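Local coordinates for DsbA-like disulfide oxidoreductase (PDB 6EEZ), which exchanges thiols and disulfides as a DsbA-like oxidoreductase and acts as a disulfide isomerase, working as a homotrimer, at residues F161-G165 and D166-V170; K49-K52 and N53-Q57. All coordinates share one frame; numbering follows the deposited sequence.

How the contacts relate
Contact 1 (161-165 with 166-170) is partly buried and joins two strands of the central sheet, whereas contact 2 (49-52 with 53-57) lies on the surface where helix 46-50 passes into helix 52-60. No element is shared: their centres are about 15 Å apart and their nearest atoms about 5 Å apart. Helix 175-185 nevertheless touches both, Leu178 meeting the hairpin and Leu175 meeting Asp54. The chemistry follows the setting. Paired strand amides and apolar side chains hold contact 1, with its polar groups near the turn. In contact 2, i to i+4 helix bonds, a bridging water and lysine, asparagine and aspartate side chains predominate, and apolar packing is reduced to two isoleucines.

Contact 1: residues F161-G165 and D166-V170; sequences FLIIG and DSLFV
The ring of Phe169 has the carbonyl oxygen of Leu162 at its edge, near the ring plane, 3.6 Å from CD2, while CD1 of Ile164 comes obliquely to within 4.1 Å of its CE2. A chi1 of -61° puts CG next to the Phe169 N, which itself binds Leu162 O, and brings the ring edge to that oxygen. On the other side of the hairpin, the Phe161 ring receives CD2 of Leu168 obliquely at its CD1 (3.9 Å) and stacks on Phe40 of the adjacent strand. CG of Leu168 also meets CG1 of Ile163, so its branch point lies against both residues.

The backbone register sets which side chains share a face: Phe161, Ile163 and Leu168 on one, Leu162, Ile164 and Phe169 on the other. Ile163 and Leu168 are a non-hydrogen-bonded pair. Leu162 and Phe169 form a hydrogen-bonded one: Leu162 N reaches Phe169 O at 2.7 Å, and the return bond from Phe169 N to Leu162 O is nearly straight (177° at the hydrogen). Ile164 and Ser167 form the second such pair, with Ser167 N 3.0 Å from Ile164 O and well above the carbonyl plane. Gly165 takes a positive phi of 63°, as a type II' turn requires. Asp166 OD1 forms a salt bridge, and Ser167 OG a hydrogen bond, with Lys181 NZ of helix 175-185. The whole is a beta hairpin with a two-residue type II' turn, whose strand 167-170 forms one edge of the thioredoxin-fold sheet.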
ATOM      1  N   PHE A 161       4.099   5.815  -5.034  1.00 27.52           N
ATOM      2  CA  PHE A 161       5.207   5.261  -5.785  1.00 27.94           C
ATOM      3  C   PHE A 161       5.198   3.772  -5.574  1.00 27.03           C
ATOM      4  O   PHE A 161       4.597   3.281  -4.602  1.00 25.82           O
ATOM      5  CB  PHE A 161       6.574   5.890  -5.406  1.00 28.32           C
ATOM      6  CG  PHE A 161       7.063   5.571  -4.016  1.00 27.35           C
ATOM      7  CD1 PHE A 161       7.867   4.472  -3.788  1.00 26.87           C
ATOM      8  CD2 PHE A 161       6.793   6.414  -2.955  1.00 27.59           C
ATOM      9  CE1 PHE A 161       8.356   4.192  -2.520  1.00 26.60           C
ATOM     10  CE2 PHE A 161       7.282   6.137  -1.685  1.00 27.52           C
ATOM     11  CZ  PHE A 161       8.064   5.030  -1.471  1.00 27.14           C
ATOM     12  N   LEU A 162       5.833   3.073  -6.515  1.00 29.48           N
ATOM     13  CA  LEU A 162       5.811   1.625  -6.566  1.00 29.06           C
ATOM     14  C   LEU A 162       7.187   1.036  -6.885  1.00 29.80           C
ATOM     15  O   LEU A 162       7.862   1.402  -7.856  1.00 31.98           O
ATOM     16  CB  LEU A 162       4.781   1.171  -7.604  1.00 30.03           C
ATOM     17  CG  LEU A 162       4.572  -0.327  -7.843  1.00 30.00           C
ATOM     18  CD1 LEU A 162       4.063  -0.978  -6.576  1.00 28.47           C
ATOM     19  CD2 LEU A 162       3.587  -0.566  -8.983  1.00 31.34           C
ATOM     20  N   ILE A 163       7.593   0.114  -6.032  1.00 25.93           N
ATOM     21  CA  ILE A 163       8.792  -0.664  -6.237  1.00 26.32           C
ATOM     22  C   ILE A 163       8.442  -1.995  -6.843  1.00 27.09           C
ATOM     23  O   ILE A 163       7.620  -2.723  -6.307  1.00 25.64           O
ATOM     24  CB  ILE A 163       9.531  -0.907  -4.914  1.00 25.78           C
ATOM     25  CG1 ILE A 163       9.933   0.420  -4.292  1.00 25.88           C
ATOM     26  CG2 ILE A 163      10.746  -1.823  -5.133  1.00 26.55           C
ATOM     27  CD1 ILE A 163      10.548   0.250  -2.901  1.00 26.05           C
ATOM     28  N   ILE A 164       9.069  -2.317  -7.961  1.00 26.31           N
ATOM     29  CA  ILE A 164       9.036  -3.682  -8.480  1.00 27.71           C
ATOM     30  C   ILE A 164      10.467  -4.138  -8.743  1.00 29.31           C
ATOM     31  O   ILE A 164      11.155  -3.548  -9.565  1.00 30.65           O
ATOM     32  CB  ILE A 164       8.239  -3.788  -9.794  1.00 29.30           C
ATOM     33  CG1 ILE A 164       6.844  -3.162  -9.652  1.00 27.90           C
ATOM     34  CG2 ILE A 164       8.153  -5.222 -10.231  1.00 30.57           C
ATOM     35  CD1 ILE A 164       6.056  -3.090 -10.995  1.00 29.37           C
ATOM     36  N   GLY A 165      10.884  -5.210  -8.077  1.00 31.46           N
ATOM     37  CA  GLY A 165      12.209  -5.753  -8.273  1.00 33.14           C
ATOM     38  C   GLY A 165      13.263  -4.733  -7.838  1.00 32.42           C
ATOM     39  O   GLY A 165      13.292  -4.351  -6.669  1.00 30.63           O
ATOM     40  N   ASP A 166      14.083  -4.266  -8.781  1.00 39.29           N
ATOM     41  CA  ASP A 166      15.131  -3.289  -8.487  1.00 39.66           C
ATOM     42  C   ASP A 166      14.786  -1.913  -9.039  1.00 39.64           C
ATOM     43  O   ASP A 166      15.662  -1.039  -9.131  1.00 40.41           O
ATOM     44  CB  ASP A 166      16.480  -3.757  -9.055  1.00 42.02           C
ATOM     45  CG  ASP A 166      16.437  -4.002 -10.551  1.00 44.60           C
ATOM     46  OD1 ASP A 166      15.332  -3.944 -11.140  1.00 45.06           O
ATOM     47  OD2 ASP A 166      17.514  -4.279 -11.138  1.00 46.41           O
ATOM     48  N   SER A 167      13.510  -1.726  -9.372  1.00 33.36           N
ATOM     49  CA  SER A 167      13.013  -0.491  -9.964  1.00 34.21           C
ATOM     50  C   SER A 167      12.018   0.263  -9.091  1.00 32.59           C
ATOM     51  O   SER A 167      11.294  -0.315  -8.289  1.00 30.47           O
ATOM     52  CB  SER A 167      12.354  -0.794 -11.302  1.00 36.30           C
ATOM     53  OG  SER A 167      13.304  -1.318 -12.212  1.00 37.95           O
ATOM     54  N   LEU A 168      11.966   1.573  -9.268  1.00 34.68           N
ATOM     55  CA  LEU A 168      11.077   2.387  -8.460  1.00 33.54           C
ATOM     56  C   LEU A 168      10.368   3.332  -9.403  1.00 35.23           C
ATOM     57  O   LEU A 168      11.006   4.111 -10.106  1.00 37.41           O
ATOM     58  CB  LEU A 168      11.860   3.117  -7.355  1.00 32.88           C
ATOM     59  CG  LEU A 168      11.064   3.706  -6.179  1.00 31.04           C
ATOM     60  CD1 LEU A 168      11.943   3.933  -4.948  1.00 30.35           C
ATOM     61  CD2 LEU A 168      10.464   4.972  -6.605  1.00 31.86           C
ATOM     62  N   PHE A 169       9.038   3.195  -9.433  1.00 32.24           N
ATOM     63  CA  PHE A 169       8.155   3.989 -10.294  1.00 34.09           C
ATOM     64  C   PHE A 169       7.414   5.034  -9.470  1.00 31.98           C
ATOM     65  O   PHE A 169       6.771   4.694  -8.492  1.00 29.41           O
ATOM     66  CB  PHE A 169       7.157   3.082 -11.008  1.00 34.52           C
ATOM     67  CG  PHE A 169       7.802   2.067 -11.905  1.00 36.68           C
ATOM     68  CD1 PHE A 169       8.164   2.397 -13.201  1.00 38.57           C
ATOM     69  CD2 PHE A 169       8.058   0.795 -11.445  1.00 35.34           C
ATOM     70  CE1 PHE A 169       8.759   1.470 -14.022  1.00 39.27           C
ATOM     71  CE2 PHE A 169       8.654  -0.140 -12.264  1.00 36.47           C
ATOM     72  CZ  PHE A 169       9.003   0.201 -13.558  1.00 38.38           C
ATOM     73  N   VAL A 170       7.525   6.299  -9.851  1.00 33.27           N
ATOM     74  CA  VAL A 170       6.989   7.401  -9.047  1.00 32.13           C
ATOM     75  C   VAL A 170       5.738   8.012  -9.723  1.00 32.58           C
ATOM     76  O   VAL A 170       5.747   8.294 -10.916  1.00 34.60           O
ATOM     77  CB  VAL A 170       8.062   8.524  -8.829  1.00 33.69           C
ATOM     78  CG1 VAL A 170       7.531   9.578  -7.889  1.00 32.94           C
ATOM     79  CG2 VAL A 170       9.364   7.958  -8.256  1.00 33.25           C
TER

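Contact 2: residues K49-K52 and N53-Q57; sequences KAIK and NDIKQ
The Asp54 carboxylate lies crosswise to the Ile51 side chain, with Asp54 OD2 3.9 Å from Ile51 CG2. Lys52 and Asn53 instead run alongside each other in the same direction, the CG atoms of Lys52 and Asn53 being 4.2 Å apart. With chi1 at 63°, Lys52 CG is tucked in against its own main chain on both sides, which brings it within 3.2 Å of Asn53 N. The third pairing is apolar: Ile51 and Ile55 approach through their CD1 methyls at 4.2 Å, and Ile55 CG1 also lies close to the Ile51 carbonyl oxygen.

That oxygen accepts from Ile55 N at 3.0 Å, a bond almost straight at the hydrogen (170°) and nearly along the C=O axis. Lys52 O takes Lys56 N in the next i to i+4 bond, with the donor tilted from the carbonyl plane. Ile51 itself leaves helical angles and occupies the N-cap position of the following helix. A water spans this break, donating to Ala50 O and accepting from Asn53 N at 3.1 Å, so it links the end of one helix to the first turn of the next.

Helix 46-50, at whose start the Cys45-Cys48 disulfide lies, thus runs into helix 52-60 through a kink. Asn53 OD1 is hydrogen-bonded to His101 NE2 of helix 96-105, and Lys52 packs on His101 as well. Asp54 touches Leu175 of helix 175-185, and Ile51 rests against Pro160, just ahead of strand 161-164.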
ATOM      1  N   LYS A  49      -5.677   7.591  -5.473  1.00 37.46           N
ATOM      2  CA  LYS A  49      -7.048   7.206  -5.791  1.00 38.73           C
ATOM      3  C   LYS A  49      -7.186   6.780  -7.257  1.00 39.51           C
ATOM      4  O   LYS A  49      -7.869   5.816  -7.556  1.00 40.11           O
ATOM      5  CB  LYS A  49      -8.032   8.366  -5.498  1.00 39.50           C
ATOM      6  CG  LYS A  49      -8.304   8.653  -4.024  1.00 39.10           C
ATOM      7  CD  LYS A  49      -9.439   9.687  -3.846  1.00 40.26           C
ATOM      8  CE  LYS A  49      -9.674  10.033  -2.378  1.00 40.12           C
ATOM      9  NZ  LYS A  49      -9.824   8.827  -1.478  1.00 40.02           N
ATOM     10  N   ALA A  50      -6.533   7.494  -8.172  1.00 41.41           N
ATOM     11  CA  ALA A  50      -6.761   7.286  -9.600  1.00 42.33           C
ATOM     12  C   ALA A  50      -6.132   5.996 -10.147  1.00 41.71           C
ATOM     13  O   ALA A  50      -6.555   5.496 -11.185  1.00 42.46           O
ATOM     14  CB  ALA A  50      -6.245   8.467 -10.370  1.00 42.32           C
ATOM     15  N   ILE A  51      -5.129   5.462  -9.459  1.00 37.48           N
ATOM     16  CA  ILE A  51      -4.427   4.265  -9.948  1.00 36.15           C
ATOM     17  C   ILE A  51      -4.968   2.998  -9.300  1.00 35.77           C
ATOM     18  O   ILE A  51      -4.388   1.937  -9.457  1.00 33.88           O
ATOM     19  CB  ILE A  51      -2.880   4.333  -9.688  1.00 35.17           C
ATOM     20  CG1 ILE A  51      -2.546   4.414  -8.188  1.00 35.25           C
ATOM     21  CG2 ILE A  51      -2.333   5.508 -10.408  1.00 35.14           C
ATOM     22  CD1 ILE A  51      -1.006   4.161  -7.824  1.00 33.15           C
ATOM     23  N   LYS A  52      -6.082   3.115  -8.579  1.00 39.57           N
ATOM     24  CA  LYS A  52      -6.589   2.000  -7.793  1.00 38.33           C
ATOM     25  C   LYS A  52      -6.879   0.783  -8.687  1.00 39.27           C
ATOM     26  O   LYS A  52      -6.698  -0.363  -8.262  1.00 38.67           O
ATOM     27  CB  LYS A  52      -7.844   2.425  -7.014  1.00 38.89           C
ATOM     28  CG  LYS A  52      -9.014   2.831  -7.873  1.00 40.80           C
ATOM     29  CD  LYS A  52     -10.171   3.352  -7.022  1.00 42.27           C
ATOM     30  CE  LYS A  52     -11.405   3.676  -7.893  1.00 45.07           C
ATOM     31  NZ  LYS A  52     -11.124   4.839  -8.787  1.00 46.08           N
ATOM     32  N   ASN A  53      -7.270   1.044  -9.931  1.00 45.10           N
ATOM     33  CA  ASN A  53      -7.613  -0.017 -10.874  1.00 45.76           C
ATOM     34  C   ASN A  53      -6.413  -0.505 -11.662  1.00 47.15           C
ATOM     35  O   ASN A  53      -6.428  -1.609 -12.204  1.00 47.23           O
ATOM     36  CB  ASN A  53      -8.709   0.463 -11.819  1.00 47.86           C
ATOM     37  CG  ASN A  53     -10.067   0.458 -11.158  1.00 49.35           C
ATOM     38  OD1 ASN A  53     -10.365  -0.421 -10.340  1.00 49.20           O
ATOM     39  ND2 ASN A  53     -10.904   1.444 -11.488  1.00 51.12           N
ATOM     40  N   ASP A  54      -5.372   0.316 -11.729  1.00 40.60           N
ATOM     41  CA  ASP A  54      -4.096  -0.141 -12.254  1.00 42.40           C
ATOM     42  C   ASP A  54      -3.574  -1.220 -11.329  1.00 40.54           C
ATOM     43  O   ASP A  54      -3.183  -2.298 -11.773  1.00 40.67           O
ATOM     44  CB  ASP A  54      -3.088   1.000 -12.351  1.00 43.87           C
ATOM     45  CG  ASP A  54      -3.392   1.953 -13.474  1.00 45.77           C
ATOM     46  OD1 ASP A  54      -4.046   1.536 -14.436  1.00 46.26           O
ATOM     47  OD2 ASP A  54      -2.961   3.119 -13.400  1.00 45.90           O
ATOM     48  N   ILE A  55      -3.595  -0.910 -10.034  1.00 39.76           N
ATOM     49  CA  ILE A  55      -3.159  -1.827  -8.993  1.00 37.28           C
ATOM     50  C   ILE A  55      -3.981  -3.117  -9.033  1.00 36.14           C
ATOM     51  O   ILE A  55      -3.423  -4.207  -9.072  1.00 35.73           O
ATOM     52  CB  ILE A  55      -3.278  -1.175  -7.612  1.00 35.80           C
ATOM     53  CG1 ILE A  55      -2.449   0.100  -7.572  1.00 36.24           C
ATOM     54  CG2 ILE A  55      -2.817  -2.102  -6.511  1.00 33.93           C
ATOM     55  CD1 ILE A  55      -1.040  -0.070  -8.133  1.00 36.47           C
ATOM     56  N   LYS A  56      -5.311  -2.977  -9.036  1.00 35.67           N
ATOM     57  CA  LYS A  56      -6.192  -4.136  -9.090  1.00 35.41           C
ATOM     58  C   LYS A  56      -5.857  -5.034 -10.289  1.00 36.34           C
ATOM     59  O   LYS A  56      -5.663  -6.232 -10.128  1.00 36.10           O
ATOM     60  CB  LYS A  56      -7.651  -3.691  -9.144  1.00 36.63           C
ATOM     61  CG  LYS A  56      -8.626  -4.795  -8.895  1.00 37.75           C
ATOM     62  CD  LYS A  56     -10.011  -4.238  -8.888  1.00 39.45           C
ATOM     63  CE  LYS A  56     -11.052  -5.310  -8.791  1.00 41.14           C
ATOM     64  NZ  LYS A  56     -12.372  -4.668  -8.565  1.00 42.85           N
ATOM     65  N   GLN A  57      -5.758  -4.453 -11.481  1.00 39.78           N
ATOM     66  CA  GLN A  57      -5.464  -5.226 -12.677  1.00 41.22           C
ATOM     67  C   GLN A  57      -4.076  -5.871 -12.619  1.00 40.31           C
ATOM     68  O   GLN A  57      -3.918  -7.017 -13.035  1.00 39.95           O
ATOM     69  CB  GLN A  57      -5.610  -4.345 -13.925  1.00 43.81           C
ATOM     70  CG  GLN A  57      -7.068  -4.019 -14.231  1.00 45.03           C
ATOM     71  CD  GLN A  57      -7.254  -3.033 -15.365  1.00 47.79           C
ATOM     72  OE1 GLN A  57      -6.304  -2.422 -15.833  1.00 49.49           O
ATOM     73  NE2 GLN A  57      -8.495  -2.869 -15.806  1.00 49.38           N
TER
HETATM   74  O   HOH W   1      -6.736   3.192 -12.087  1.00 44.74           O